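Local coordinates for lectin (Pleurotus ostreatus, PDB 6T0Q), which is a calcium-binding mushroom lectin that binds N-acetyl-D-galactosamine and probably other galactose-type sugars, at residues Leu193-Ser198 and Ile289-Ile294; Lys220-Cys225 and Glu302-Asp307; Lys34-Gly39 and Arg53-Asn58; Trp149-Ala154 and Pro171-Gln176. All blocks are in the same frame, centred on the assembly; numbering follows the deposited sequence. Where two conformers were deposited one is given.

Overall arrangement
The four contacts fall into two beta-sandwich regions of one chain. Interactions 1 and 2 belong to the C-terminal one: their centres lie about 11 Å apart, and backbone pairing between Ile289-Ile294 and Glu302-Asp307 joins them directly. Interactions 3 and 4, about 5 Å apart between centres, share the N-terminal one, where Trp35 meets Gln176 and Pro54 meets Thr151. Between the pairs, centres are about 32 to 40 Å apart. Each region carries its own calcium site; the side chain of Trp37 comes within about 8 Å of one calcium ion, whereas that of Ile289 is about 13 Å from the other. One glycan touches Leu293 of interaction 1; another is attached to Asn58 in interaction 3.

Interaction 1: Leu193-Ser198 and Ile289-Ile294; sequences LPLRGS and IATILI
Thr291 is where the loop 193-198 takes hold of the strand. Its OG1 donates to Pro194 O at 2.7 Å, lying in the carbonyl plane with a C=O...donor angle of 154°. The torsion behind this (chi1 -56°) sets OG1 beside the strand N and leaves CG2 anti to that N, 4.2 Å from Leu193 CB. Ser198 was deposited in two conformers; in one of them OG comes 2.6 Å from Thr291 OG1, its single proton going either there or, in a weaker bond, to Ala290 O, and CB rests 3.8 Å from Ile289 CG1. Two leucines fill in around the polar centre: Leu193 brings CD1 to 3.4 Å from Thr291 O and CD2 to 4.0 Å from Leu293 CB, while Leu195 reaches back with CD2, 4.2 Å from Ile289 CG1.

The other side of the loop is quite different. A type II turn runs from Leu195 to Ser198, closed by the Ser198 N to Leu195 O bond at 2.8 Å, and its corner residues Arg196 and Gly197 face solvent. Gly197 takes the positive phi (95°) of the turn's third position.

Ser198 then leads into strand 199-202. Strand 287-296 runs between strands 229-239 and 301-305, with Leu195 on Leu235 and Thr291 on Thr303, while Phe339 packs against Leu195 and Ile289.

Interaction 2: Lys220-Cys225 and Glu302-Asp307; sequences KTVNQC and ETVVTD
Val222 and Val304 meet inside the beta sandwich of the C-terminal half, where one face of strand 214-222 looks onto strand 301-305 of the opposing sheet. The short strand segments run almost antiparallel, at 169°, and their axes come no closer than 9.5 Å, a separation bridged by side chains. The valines reach toward each other tip to tip, Val222 CG2 lying 3.7 Å from Val304 CG2. The other branch of Val304, CG1, takes the aliphatic part of Lys220: a bend at chi2 brings that chain across the valine, with Lys220 CG 3.8 Å from Val304 CG1 and Lys220 CE almost as near. The ammonium end of Lys220 continues to Ser309 OG, which also bonds to Asp307 OD1. Lys220 NZ and Asp307 OD1 themselves stay 5.2 Å apart.

Toward Gln224 the contact turns polar. Glu302 slides past Val222 in the opposite direction, its OE1 3.6 Å from Val222 CG1, and meets Gln224 coming the other way. The bond from Gln224 NE2 to Glu302 OE1 is weak, 3.3 Å with an N-H...O angle of 133°, the amide and carboxylate planes being 49° apart. The stronger partner of OE1 is the hydroxyl of Tyr296.

Just beyond, Cys225 forms a disulfide with Cys225 of the second subunit, so this end leads straight to the dimer link. Strand 301-305 pairs with 287-296 at the edge of its sheet, while strand 214-222 runs between 273-281 and 311-313.

Interaction 3: Lys34-Gly39 and Arg53-Asn58; sequences KWIWTG and RPFRKN. With NAG (2-acetamido-2-deoxy-beta-D-glucopyranose), chain E.
Strands 34-37 and 53-58 pass each other at 128°, their axes 8.8 Å apart at closest, and Thr38 and Arg53 have the nearest CA atoms at 7.6 Å. Side chains fill the gap between the backbones without a hydrogen bond between them. Phe55 CZ lies 3.6 Å from Trp37 CE3 in an oblique pairing whose ring planes are 45° apart; Ile36 slides alongside in the opposite direction, CD1 to Phe55 CD1 at 3.8 Å. The rim of the phenyl ring faces backbone, with Trp37 C in its plane. The first bond of the Trp37 side chain points away from strand 53-58, but with CG anti to N (chi1 -164°) the indole's end comes back to Phe55 and Arg53.

These strands belong to different sheets of the N-terminal beta sandwich: 34-37 pairs with 174-178, and 51-60 lies between 109-118 and 150-151. The side chain of Trp37 comes within about 4 Å of that of Asn118, a calcium ligand.

Arg53 crosses the indole at about a right angle, CB over a face and CG 3.6 Å from Trp37 CZ2. It also passes Thr38 CG2, with Arg53 CG 3.6 Å away. The guanidinium goes on to a salt bridge with Glu40, which bonds to Thr38 OG1 as well. Farther along the same strand, Asn58 ND2 is joined to C1 of an N-acetylglucosamine at 1.5 Å, starting an N-linked glycan.

Interaction 4: Trp149-Ala154 and Pro171-Gln176; sequences WKTLRA and PSAAVQ
Trp149 and Ala173 are tied by a nearly straight bond, Ala173 N to Trp149 O, 2.8 Å long at 178°. Its counterpart runs the other way, Thr151 N to Pro171 O at 3.0 Å and 166°. Together they bracket Lys150 and Ser172, whose CA atoms are 4.6 Å apart, as in a non-hydrogen-bonded antiparallel pair; this single bridge is all the pairing the segments make.

Side chains close in around it. Thr151 puts CG2 into the space between its backbone N and carbonyl carbon (chi1 -172° for OG1), resting 3.7 Å from Ala173 CA, and Leu152 CD2 meets Pro171 CD at 4.0 Å, crossing at about a right angle. Pro171 CD also presses on Thr151 O. Lys150 lays CD 3.4 Å from Pro171 O.

Further out, anchors fix these groups: Thr151 OG1 bonds to Pro54 O, the indole N-H of Trp149 to Val144 O, and Lys150 NZ to the carbonyls of Trp170 and Asp167.

The short strand 150-151 edges the sheet of strand 51-60, with Trp149 and Thr151 packed on Phe55, while the chain from Pro171 passes into strand 174-178, which pairs with 34-37.

Interaction 1: Leu193-Ser198 and Ile289-Ile294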
loop_
_atom_site.group_PDB
_atom_site.type_symbol
_atom_site.label_atom_id
_atom_site.label_comp_id
_atom_site.label_asym_id
_atom_site.label_seq_id
_atom_site.Cartn_x
_atom_site.Cartn_y
_atom_site.Cartn_z
ATOM N N LEU A 193 -3.881 21.339 15.334
ATOM C CA LEU A 193 -4.906 20.425 14.842
ATOM C C LEU A 193 -6.027 20.384 15.868
ATOM O O LEU A 193 -5.784 20.609 17.061
ATOM C CB LEU A 193 -4.370 18.994 14.637
ATOM C CG LEU A 193 -3.384 18.780 13.487
ATOM C CD1 LEU A 193 -2.753 17.386 13.587
ATOM C CD2 LEU A 193 -4.102 18.956 12.150
ATOM N N PRO A 194 -7.257 20.092 15.446
ATOM C CA PRO A 194 -8.339 19.929 16.425
ATOM C C PRO A 194 -8.248 18.568 17.096
ATOM O O PRO A 194 -7.837 17.579 16.481
ATOM C CB PRO A 194 -9.607 20.037 15.568
ATOM C CG PRO A 194 -9.182 19.434 14.253
ATOM C CD PRO A 194 -7.740 19.931 14.062
ATOM N N LEU A 195 -8.611 18.528 18.380
ATOM C CA LEU A 195 -8.971 17.259 19.008
ATOM C C LEU A 195 -10.471 17.013 18.943
ATOM O O LEU A 195 -10.911 15.855 18.943
ATOM C CB LEU A 195 -8.495 17.222 20.462
ATOM C CG LEU A 195 -6.981 17.101 20.610
ATOM C CD1 LEU A 195 -6.610 17.112 22.078
ATOM C CD2 LEU A 195 -6.458 15.835 19.895
ATOM N N ARG A 196 -11.262 18.082 18.891
ATOM C CA ARG A 196 -12.649 17.968 18.480
ATOM C C ARG A 196 -12.723 17.184 17.176
ATOM O O ARG A 196 -11.974 17.457 16.235
ATOM C CB ARG A 196 -13.244 19.366 18.307
ATOM C CG ARG A 196 -14.683 19.381 17.820
ATOM C CD ARG A 196 -15.149 20.819 17.584
ATOM N NE ARG A 196 -14.920 21.680 18.741
ATOM C CZ ARG A 196 -15.876 22.078 19.575
ATOM N NH1 ARG A 196 -17.129 21.679 19.377
ATOM N NH2 ARG A 196 -15.584 22.865 20.608
ATOM N N GLY A 197 -13.601 16.183 17.133
ATOM C CA GLY A 197 -13.648 15.263 16.011
ATOM C C GLY A 197 -12.863 13.981 16.215
ATOM O O GLY A 197 -13.034 13.038 15.435
ATOM N N SER A 198 -12.013 13.915 17.236
ATOM C CA SER A 198 -11.287 12.699 17.576
ATOM C C SER A 198 -11.885 12.071 18.831
ATOM O O SER A 198 -12.729 12.663 19.511
ATOM C CB SER A 198 -9.795 12.993 17.777
ATOM O OG SER A 198 -9.248 13.578 16.612
ATOM N N ILE A 289 -5.671 9.701 22.589
ATOM C CA ILE A 289 -6.391 10.451 21.566
ATOM C C ILE A 289 -5.362 11.080 20.642
ATOM O O ILE A 289 -4.281 11.478 21.091
ATOM C CB ILE A 289 -7.322 11.509 22.204
ATOM C CG1 ILE A 289 -8.193 12.192 21.147
ATOM C CG2 ILE A 289 -6.526 12.554 22.984
ATOM C CD1 ILE A 289 -9.272 13.094 21.782
ATOM N N ALA A 290 -5.678 11.138 19.346
ATOM C CA ALA A 290 -4.743 11.708 18.389
ATOM C C ALA A 290 -5.496 12.181 17.158
ATOM O O ALA A 290 -6.566 11.666 16.823
ATOM C CB ALA A 290 -3.655 10.713 17.972
ATOM N N THR A 291 -4.918 13.176 16.501
ATOM C CA THR A 291 -5.378 13.665 15.212
ATOM C C THR A 291 -4.160 13.724 14.312
ATOM O O THR A 291 -3.103 14.201 14.734
ATOM C CB THR A 291 -6.035 15.049 15.326
ATOM O OG1 THR A 291 -7.112 14.989 16.271
ATOM C CG2 THR A 291 -6.578 15.512 13.956
ATOM N N ILE A 292 -4.296 13.228 13.091
ATOM C CA ILE A 292 -3.183 13.139 12.153
ATOM C C ILE A 292 -3.638 13.719 10.828
ATOM O O ILE A 292 -4.677 13.309 10.298
ATOM C CB ILE A 292 -2.714 11.686 11.948
ATOM C CG1 ILE A 292 -2.252 11.058 13.263
ATOM C CG2 ILE A 292 -1.605 11.633 10.877
ATOM C CD1 ILE A 292 -2.136 9.533 13.174
ATOM N N LEU A 293 -2.864 14.653 10.281
ATOM C CA LEU A 293 -3.120 15.159 8.938
ATOM C C LEU A 293 -1.944 14.812 8.040
ATOM O O LEU A 293 -0.792 15.098 8.383
ATOM C CB LEU A 293 -3.352 16.676 8.937
ATOM C CG LEU A 293 -3.902 17.194 7.603
ATOM C CD1 LEU A 293 -4.858 18.337 7.854
ATOM C CD2 LEU A 293 -2.787 17.663 6.698
ATOM N N ILE A 294 -2.244 14.215 6.891
ATOM C CA ILE A 294 -1.248 13.811 5.910
ATOM C C ILE A 294 -1.431 14.675 4.670
ATOM O O ILE A 294 -2.559 14.853 4.200
ATOM C CB ILE A 294 -1.397 12.317 5.573
ATOM C CG1 ILE A 294 -1.056 11.471 6.801
ATOM C CG2 ILE A 294 -0.535 11.943 4.402
ATOM C CD1 ILE A 294 -1.568 10.048 6.697
#

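Interaction 2: Lys220-Cys225 and Glu302-Asp307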
loop_
_atom_site.group_PDB
_atom_site.type_symbol
_atom_site.label_atom_id
_atom_site.label_comp_id
_atom_site.label_asym_id
_atom_site.label_seq_id
_atom_site.Cartn_x
_atom_site.Cartn_y
_atom_site.Cartn_z
ATOM N N LYS A 220 -2.584 2.132 13.247
ATOM C CA LYS A 220 -3.382 2.645 12.141
ATOM C C LYS A 220 -2.487 2.789 10.919
ATOM O O LYS A 220 -1.415 3.398 11.000
ATOM C CB LYS A 220 -4.030 3.990 12.491
ATOM C CG LYS A 220 -4.801 4.645 11.341
ATOM C CD LYS A 220 -6.126 3.935 11.057
ATOM C CE LYS A 220 -6.868 4.646 9.929
ATOM N NZ LYS A 220 -8.129 3.959 9.583
ATOM N N THR A 221 -2.921 2.226 9.796
ATOM C CA THR A 221 -2.188 2.310 8.541
ATOM C C THR A 221 -2.950 3.174 7.546
ATOM O O THR A 221 -4.169 3.058 7.419
ATOM C CB THR A 221 -1.968 0.915 7.948
ATOM O OG1 THR A 221 -1.158 0.157 8.845
ATOM C CG2 THR A 221 -1.269 0.998 6.583
ATOM N N VAL A 222 -2.233 4.041 6.842
ATOM C CA VAL A 222 -2.790 4.775 5.712
ATOM C C VAL A 222 -2.041 4.320 4.467
ATOM O O VAL A 222 -0.805 4.340 4.439
ATOM C CB VAL A 222 -2.691 6.301 5.910
ATOM C CG1 VAL A 222 -3.297 7.036 4.713
ATOM C CG2 VAL A 222 -3.415 6.709 7.210
ATOM N N ASN A 223 -2.785 3.898 3.445
ATOM C CA ASN A 223 -2.134 3.338 2.253
ATOM C C ASN A 223 -2.994 3.712 1.045
ATOM O O ASN A 223 -3.833 2.943 0.580
ATOM C CB ASN A 223 -1.944 1.824 2.392
ATOM C CG ASN A 223 -1.431 1.156 1.120
ATOM O OD1 ASN A 223 -1.821 0.026 0.816
ATOM N ND2 ASN A 223 -0.552 1.835 0.384
ATOM N N GLN A 224 -2.791 4.933 0.541
ATOM C CA GLN A 224 -3.426 5.371 -0.706
ATOM C C GLN A 224 -2.446 5.071 -1.837
ATOM O O GLN A 224 -1.613 5.901 -2.198
ATOM C CB GLN A 224 -3.785 6.854 -0.648
ATOM C CG GLN A 224 -4.633 7.265 0.556
ATOM C CD GLN A 224 -6.078 6.796 0.464
ATOM O OE1 GLN A 224 -6.543 6.378 -0.593
ATOM N NE2 GLN A 224 -6.799 6.874 1.583
ATOM N N CYS A 225 -2.538 3.861 -2.407
ATOM C CA CYS A 225 -1.515 3.423 -3.355
ATOM C C CYS A 225 -1.521 4.199 -4.670
ATOM O O CYS A 225 -0.594 4.027 -5.461
ATOM C CB CYS A 225 -1.641 1.917 -3.643
ATOM S SG CYS A 225 -3.280 1.322 -4.142
ATOM N N GLU A 302 -5.438 14.354 3.978
ATOM C CA GLU A 302 -6.467 13.609 4.678
ATOM C C GLU A 302 -6.156 13.616 6.162
ATOM O O GLU A 302 -4.993 13.671 6.572
ATOM C CB GLU A 302 -6.604 12.175 4.144
ATOM C CG GLU A 302 -5.649 11.167 4.716
ATOM C CD GLU A 302 -5.934 9.765 4.182
ATOM O OE1 GLU A 302 -5.477 9.451 3.065
ATOM O OE2 GLU A 302 -6.628 8.987 4.869
ATOM N N THR A 303 -7.218 13.562 6.955
ATOM C CA THR A 303 -7.134 13.532 8.404
ATOM C C THR A 303 -7.533 12.152 8.905
ATOM O O THR A 303 -8.490 11.550 8.409
ATOM C CB THR A 303 -8.032 14.608 9.023
ATOM O OG1 THR A 303 -7.509 15.895 8.687
ATOM C CG2 THR A 303 -8.099 14.468 10.556
ATOM N N VAL A 304 -6.756 11.644 9.850
ATOM C CA VAL A 304 -7.038 10.403 10.553
ATOM C C VAL A 304 -7.185 10.749 12.024
ATOM O O VAL A 304 -6.402 11.547 12.548
ATOM C CB VAL A 304 -5.897 9.384 10.337
ATOM C CG1 VAL A 304 -6.025 8.220 11.300
ATOM C CG2 VAL A 304 -5.886 8.908 8.881
ATOM N N VAL A 305 -8.200 10.183 12.682
ATOM C CA VAL A 305 -8.409 10.398 14.111
ATOM C C VAL A 305 -8.432 9.045 14.801
ATOM O O VAL A 305 -8.745 8.019 14.189
ATOM C CB VAL A 305 -9.714 11.178 14.409
ATOM C CG1 VAL A 305 -9.718 12.517 13.660
ATOM C CG2 VAL A 305 -10.940 10.343 14.025
ATOM N N THR A 306 -8.087 9.039 16.087
ATOM C CA THR A 306 -8.302 7.839 16.880
ATOM C C THR A 306 -9.791 7.519 16.912
ATOM O O THR A 306 -10.610 8.365 17.284
ATOM C CB THR A 306 -7.743 8.020 18.295
ATOM O OG1 THR A 306 -7.991 9.362 18.750
ATOM C CG2 THR A 306 -6.240 7.761 18.287
ATOM N N ASP A 307 -10.138 6.306 16.490
ATOM C CA ASP A 307 -11.520 5.845 16.459
ATOM C C ASP A 307 -11.494 4.317 16.404
ATOM O O ASP A 307 -10.438 3.694 16.563
ATOM C CB ASP A 307 -12.280 6.487 15.286
ATOM C CG ASP A 307 -11.645 6.173 13.915
ATOM O OD1 ASP A 307 -10.939 5.155 13.784
ATOM O OD2 ASP A 307 -11.849 6.957 12.962
#

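Interaction 3: Lys34-Gly39 and Arg53-Asn58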
loop_
_atom_site.group_PDB
_atom_site.type_symbol
_atom_site.label_atom_id
_atom_site.label_comp_id
_atom_site.label_asym_id
_atom_site.label_seq_id
_atom_site.Cartn_x
_atom_site.Cartn_y
_atom_site.Cartn_z
ATOM N N LYS A 34 2.697 40.789 7.558
ATOM C CA LYS A 34 2.012 42.052 7.311
ATOM C C LYS A 34 0.624 41.817 6.720
ATOM O O LYS A 34 0.397 40.861 5.973
ATOM C CB LYS A 34 2.805 42.957 6.339
ATOM C CG LYS A 34 4.318 43.070 6.612
ATOM C CD LYS A 34 4.590 43.736 7.947
ATOM C CE LYS A 34 6.098 43.872 8.215
ATOM N NZ LYS A 34 6.356 44.245 9.641
ATOM N N TRP A 35 -0.298 42.711 7.065
ATOM C CA TRP A 35 -1.583 42.803 6.383
ATOM C C TRP A 35 -1.387 43.459 5.021
ATOM O O TRP A 35 -0.694 44.476 4.916
ATOM C CB TRP A 35 -2.557 43.641 7.217
ATOM C CG TRP A 35 -2.942 43.005 8.513
ATOM C CD1 TRP A 35 -2.411 43.254 9.751
ATOM C CD2 TRP A 35 -3.954 42.011 8.698
ATOM N NE1 TRP A 35 -3.033 42.460 10.695
ATOM C CE2 TRP A 35 -3.982 41.689 10.070
ATOM C CE3 TRP A 35 -4.836 41.353 7.829
ATOM C CZ2 TRP A 35 -4.859 40.737 10.598
ATOM C CZ3 TRP A 35 -5.709 40.403 8.355
ATOM C CH2 TRP A 35 -5.711 40.108 9.724
ATOM N N ILE A 36 -2.004 42.906 3.974
ATOM C CA ILE A 36 -1.916 43.555 2.671
ATOM C C ILE A 36 -3.299 43.710 2.060
ATOM O O ILE A 36 -4.226 42.933 2.327
ATOM C CB ILE A 36 -0.986 42.816 1.688
ATOM C CG1 ILE A 36 -1.481 41.389 1.428
ATOM C CG2 ILE A 36 0.454 42.854 2.194
ATOM C CD1 ILE A 36 -0.597 40.620 0.424
ATOM N N TRP A 37 -3.425 44.745 1.239
ATOM C CA TRP A 37 -4.578 44.938 0.373
ATOM C C TRP A 37 -4.060 45.654 -0.873
ATOM O O TRP A 37 -2.865 45.579 -1.188
ATOM C CB TRP A 37 -5.699 45.673 1.141
ATOM C CG TRP A 37 -7.033 45.575 0.469
ATOM C CD1 TRP A 37 -7.709 46.581 -0.166
ATOM C CD2 TRP A 37 -7.842 44.395 0.326
ATOM N NE1 TRP A 37 -8.892 46.104 -0.678
ATOM C CE2 TRP A 37 -8.997 44.767 -0.391
ATOM C CE3 TRP A 37 -7.705 43.062 0.747
ATOM C CZ2 TRP A 37 -10.017 43.855 -0.700
ATOM C CZ3 TRP A 37 -8.723 42.154 0.443
ATOM C CH2 TRP A 37 -9.863 42.559 -0.277
ATOM N N THR A 38 -4.946 46.359 -1.579
ATOM C CA THR A 38 -4.603 46.961 -2.864
ATOM C C THR A 38 -4.075 48.383 -2.751
ATOM O O THR A 38 -3.371 48.841 -3.654
ATOM C CB THR A 38 -5.827 47.000 -3.785
ATOM O OG1 THR A 38 -6.868 47.758 -3.161
ATOM C CG2 THR A 38 -6.319 45.585 -4.111
ATOM N N GLY A 39 -4.440 49.117 -1.709
ATOM C CA GLY A 39 -4.126 50.528 -1.687
ATOM C C GLY A 39 -5.117 51.393 -2.431
ATOM O O GLY A 39 -4.861 52.590 -2.610
ATOM N N ARG A 53 -10.331 40.728 -4.282
ATOM C CA ARG A 53 -9.059 41.140 -4.874
ATOM C C ARG A 53 -8.051 39.997 -4.852
ATOM O O ARG A 53 -8.012 39.230 -3.877
ATOM C CB ARG A 53 -8.487 42.356 -4.115
ATOM C CG ARG A 53 -9.359 43.619 -4.224
ATOM C CD ARG A 53 -9.379 44.108 -5.673
ATOM N NE ARG A 53 -10.069 45.389 -5.852
ATOM C CZ ARG A 53 -11.257 45.521 -6.438
ATOM N NH1 ARG A 53 -11.903 44.451 -6.887
ATOM N NH2 ARG A 53 -11.799 46.723 -6.573
ATOM N N PRO A 54 -7.237 39.852 -5.901
ATOM C CA PRO A 54 -6.228 38.788 -5.938
ATOM C C PRO A 54 -4.890 39.205 -5.350
ATOM O O PRO A 54 -4.482 40.365 -5.420
ATOM C CB PRO A 54 -6.067 38.526 -7.442
ATOM C CG PRO A 54 -6.220 39.896 -8.042
ATOM C CD PRO A 54 -7.271 40.613 -7.169
ATOM N N PHE A 55 -4.194 38.215 -4.790
ATOM C CA PHE A 55 -2.846 38.388 -4.252
ATOM C C PHE A 55 -2.028 37.155 -4.606
ATOM O O PHE A 55 -2.503 36.030 -4.431
ATOM C CB PHE A 55 -2.886 38.609 -2.729
ATOM C CG PHE A 55 -3.728 39.791 -2.336
ATOM C CD1 PHE A 55 -3.175 41.067 -2.300
ATOM C CD2 PHE A 55 -5.080 39.639 -2.079
ATOM C CE1 PHE A 55 -3.957 42.177 -1.986
ATOM C CE2 PHE A 55 -5.876 40.738 -1.747
ATOM C CZ PHE A 55 -5.314 42.014 -1.712
ATOM N N ARG A 56 -0.809 37.371 -5.107
ATOM C CA ARG A 56 0.034 36.304 -5.637
ATOM C C ARG A 56 1.479 36.539 -5.241
ATOM O O ARG A 56 1.953 37.677 -5.234
ATOM C CB ARG A 56 0.019 36.240 -7.171
ATOM C CG ARG A 56 -1.090 35.478 -7.806
ATOM C CD ARG A 56 -0.996 35.654 -9.324
ATOM N NE ARG A 56 0.305 35.262 -9.876
ATOM C CZ ARG A 56 0.480 34.255 -10.731
ATOM N NH1 ARG A 56 -0.561 33.532 -11.119
ATOM N NH2 ARG A 56 1.693 33.969 -11.203
ATOM N N LYS A 57 2.196 35.443 -5.002
ATOM C CA LYS A 57 3.636 35.525 -4.782
ATOM C C LYS A 57 4.273 34.201 -5.184
ATOM O O LYS A 57 3.871 33.147 -4.684
ATOM C CB LYS A 57 3.914 35.859 -3.328
ATOM C CG LYS A 57 5.325 35.655 -2.883
ATOM C CD LYS A 57 6.191 36.848 -3.140
ATOM C CE LYS A 57 7.437 36.732 -2.276
ATOM N NZ LYS A 57 8.452 37.740 -2.618
ATOM N N ASN A 58 5.225 34.256 -6.117
ATOM C CA ASN A 58 6.074 33.119 -6.473
ATOM C C ASN A 58 7.251 33.109 -5.508
ATOM O O ASN A 58 8.072 34.031 -5.512
ATOM C CB ASN A 58 6.558 33.235 -7.921
ATOM C CG ASN A 58 7.415 32.034 -8.365
ATOM O OD1 ASN A 58 7.519 31.041 -7.644
ATOM N ND2 ASN A 58 8.028 32.133 -9.562
HETATM C C1 NAG E . 8.858 31.101 -10.188
HETATM C C2 NAG E . 8.273 30.781 -11.564
HETATM C C3 NAG E . 9.092 29.688 -12.260
HETATM C C4 NAG E . 10.572 30.052 -12.311
HETATM C C5 NAG E . 11.056 30.400 -10.901
HETATM C C6 NAG E . 12.487 30.883 -10.861
HETATM C C7 NAG E . 5.867 31.202 -11.760
HETATM C C8 NAG E . 4.485 30.641 -11.578
HETATM N N2 NAG E . 6.878 30.385 -11.452
HETATM O O3 NAG E . 8.573 29.513 -13.572
HETATM O O5 NAG E . 10.248 31.445 -10.325
HETATM O O6 NAG E . 12.578 32.238 -11.277
HETATM O O7 NAG E . 6.058 32.346 -12.156
#

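Interaction 4: Trp149-Ala154 and Pro171-Gln176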
loop_
_atom_site.group_PDB
_atom_site.type_symbol
_atom_site.label_atom_id
_atom_site.label_comp_id
_atom_site.label_asym_id
_atom_site.label_seq_id
_atom_site.Cartn_x
_atom_site.Cartn_y
_atom_site.Cartn_z
ATOM N N TRP A 149 4.267 40.946 -2.603
ATOM C CA TRP A 149 3.192 40.242 -3.284
ATOM C C TRP A 149 2.603 41.133 -4.374
ATOM O O TRP A 149 2.664 42.361 -4.295
ATOM C CB TRP A 149 2.111 39.832 -2.278
ATOM C CG TRP A 149 2.542 38.688 -1.388
ATOM C CD1 TRP A 149 3.685 38.608 -0.640
ATOM C CD2 TRP A 149 1.836 37.456 -1.171
ATOM N NE1 TRP A 149 3.734 37.405 0.028
ATOM C CE2 TRP A 149 2.612 36.678 -0.282
ATOM C CE3 TRP A 149 0.634 36.926 -1.661
ATOM C CZ2 TRP A 149 2.218 35.405 0.142
ATOM C CZ3 TRP A 149 0.241 35.654 -1.240
ATOM C CH2 TRP A 149 1.027 34.915 -0.342
ATOM N N LYS A 150 2.046 40.503 -5.408
ATOM C CA LYS A 150 1.368 41.223 -6.478
ATOM C C LYS A 150 -0.142 41.190 -6.263
ATOM O O LYS A 150 -0.684 40.242 -5.692
ATOM C CB LYS A 150 1.713 40.622 -7.848
ATOM C CG LYS A 150 3.182 40.817 -8.272
ATOM C CD LYS A 150 3.622 42.266 -8.081
ATOM C CE LYS A 150 4.915 42.585 -8.861
ATOM N NZ LYS A 150 4.741 42.517 -10.350
ATOM N N THR A 151 -0.819 42.236 -6.734
ATOM C CA THR A 151 -2.268 42.317 -6.633
ATOM C C THR A 151 -2.815 43.005 -7.879
ATOM O O THR A 151 -2.067 43.347 -8.803
ATOM C CB THR A 151 -2.692 43.058 -5.354
ATOM O OG1 THR A 151 -4.111 42.952 -5.181
ATOM C CG2 THR A 151 -2.321 44.525 -5.428
ATOM N N LEU A 152 -4.135 43.197 -7.908
ATOM C CA LEU A 152 -4.785 44.013 -8.929
ATOM C C LEU A 152 -5.878 44.843 -8.278
ATOM O O LEU A 152 -6.495 44.416 -7.304
ATOM C CB LEU A 152 -5.422 43.172 -10.047
ATOM C CG LEU A 152 -4.571 42.376 -11.032
ATOM C CD1 LEU A 152 -5.503 41.585 -11.936
ATOM C CD2 LEU A 152 -3.680 43.286 -11.854
ATOM N N ARG A 153 -6.127 46.025 -8.833
ATOM C CA ARG A 153 -7.263 46.839 -8.404
ATOM C C ARG A 153 -8.530 46.442 -9.147
ATOM O O ARG A 153 -9.209 47.281 -9.735
ATOM C CB ARG A 153 -6.966 48.320 -8.612
ATOM C CG ARG A 153 -5.770 48.840 -7.854
ATOM C CD ARG A 153 -5.675 50.356 -7.980
ATOM N NE ARG A 153 -4.593 50.899 -7.172
ATOM C CZ ARG A 153 -4.652 52.069 -6.543
ATOM N NH1 ARG A 153 -5.744 52.817 -6.624
ATOM N NH2 ARG A 153 -3.618 52.488 -5.832
ATOM N N ALA A 154 -8.853 45.154 -9.122
ATOM C CA ALA A 154 -9.966 44.607 -9.886
ATOM C C ALA A 154 -10.234 43.205 -9.363
ATOM O O ALA A 154 -9.412 42.628 -8.645
ATOM C CB ALA A 154 -9.659 44.597 -11.391
ATOM N N PRO A 171 0.633 45.424 -10.185
ATOM C CA PRO A 171 1.214 46.295 -9.160
ATOM C C PRO A 171 1.486 45.530 -7.868
ATOM O O PRO A 171 0.973 44.432 -7.643
ATOM C CB PRO A 171 0.136 47.364 -8.955
ATOM C CG PRO A 171 -1.144 46.643 -9.262
ATOM C CD PRO A 171 -0.795 45.714 -10.413
ATOM N N SER A 172 2.320 46.138 -7.025
ATOM C CA SER A 172 2.639 45.594 -5.710
ATOM C C SER A 172 1.468 45.752 -4.747
ATOM O O SER A 172 0.785 46.780 -4.739
ATOM C CB SER A 172 3.855 46.308 -5.122
ATOM O OG SER A 172 4.948 46.282 -6.007
ATOM N N ALA A 173 1.251 44.736 -3.915
ATOM C CA ALA A 173 0.306 44.872 -2.812
ATOM C C ALA A 173 0.728 46.017 -1.888
ATOM O O ALA A 173 1.909 46.366 -1.796
ATOM C CB ALA A 173 0.216 43.552 -2.026
ATOM N N ALA A 174 -0.244 46.611 -1.196
ATOM C CA ALA A 174 0.019 47.722 -0.285
ATOM C C ALA A 174 -0.190 47.263 1.155
ATOM O O ALA A 174 -1.262 46.749 1.503
ATOM C CB ALA A 174 -0.872 48.930 -0.597
ATOM N N VAL A 175 0.837 47.455 1.985
ATOM C CA VAL A 175 0.791 47.019 3.378
ATOM C C VAL A 175 -0.245 47.838 4.135
ATOM O O VAL A 175 -0.233 49.075 4.096
ATOM C CB VAL A 175 2.183 47.135 4.019
ATOM C CG1 VAL A 175 2.102 46.940 5.544
ATOM C CG2 VAL A 175 3.146 46.116 3.385
ATOM N N GLN A 176 -1.164 47.143 4.817
ATOM C CA GLN A 176 -2.201 47.776 5.629
ATOM C C GLN A 176 -1.846 47.869 7.107
ATOM O O GLN A 176 -2.524 48.596 7.845
ATOM C CB GLN A 176 -3.524 47.002 5.508
ATOM C CG GLN A 176 -4.041 46.917 4.072
ATOM C CD GLN A 176 -4.312 48.289 3.502
ATOM O OE1 GLN A 176 -5.180 49.012 4.001
ATOM N NE2 GLN A 176 -3.560 48.666 2.466
#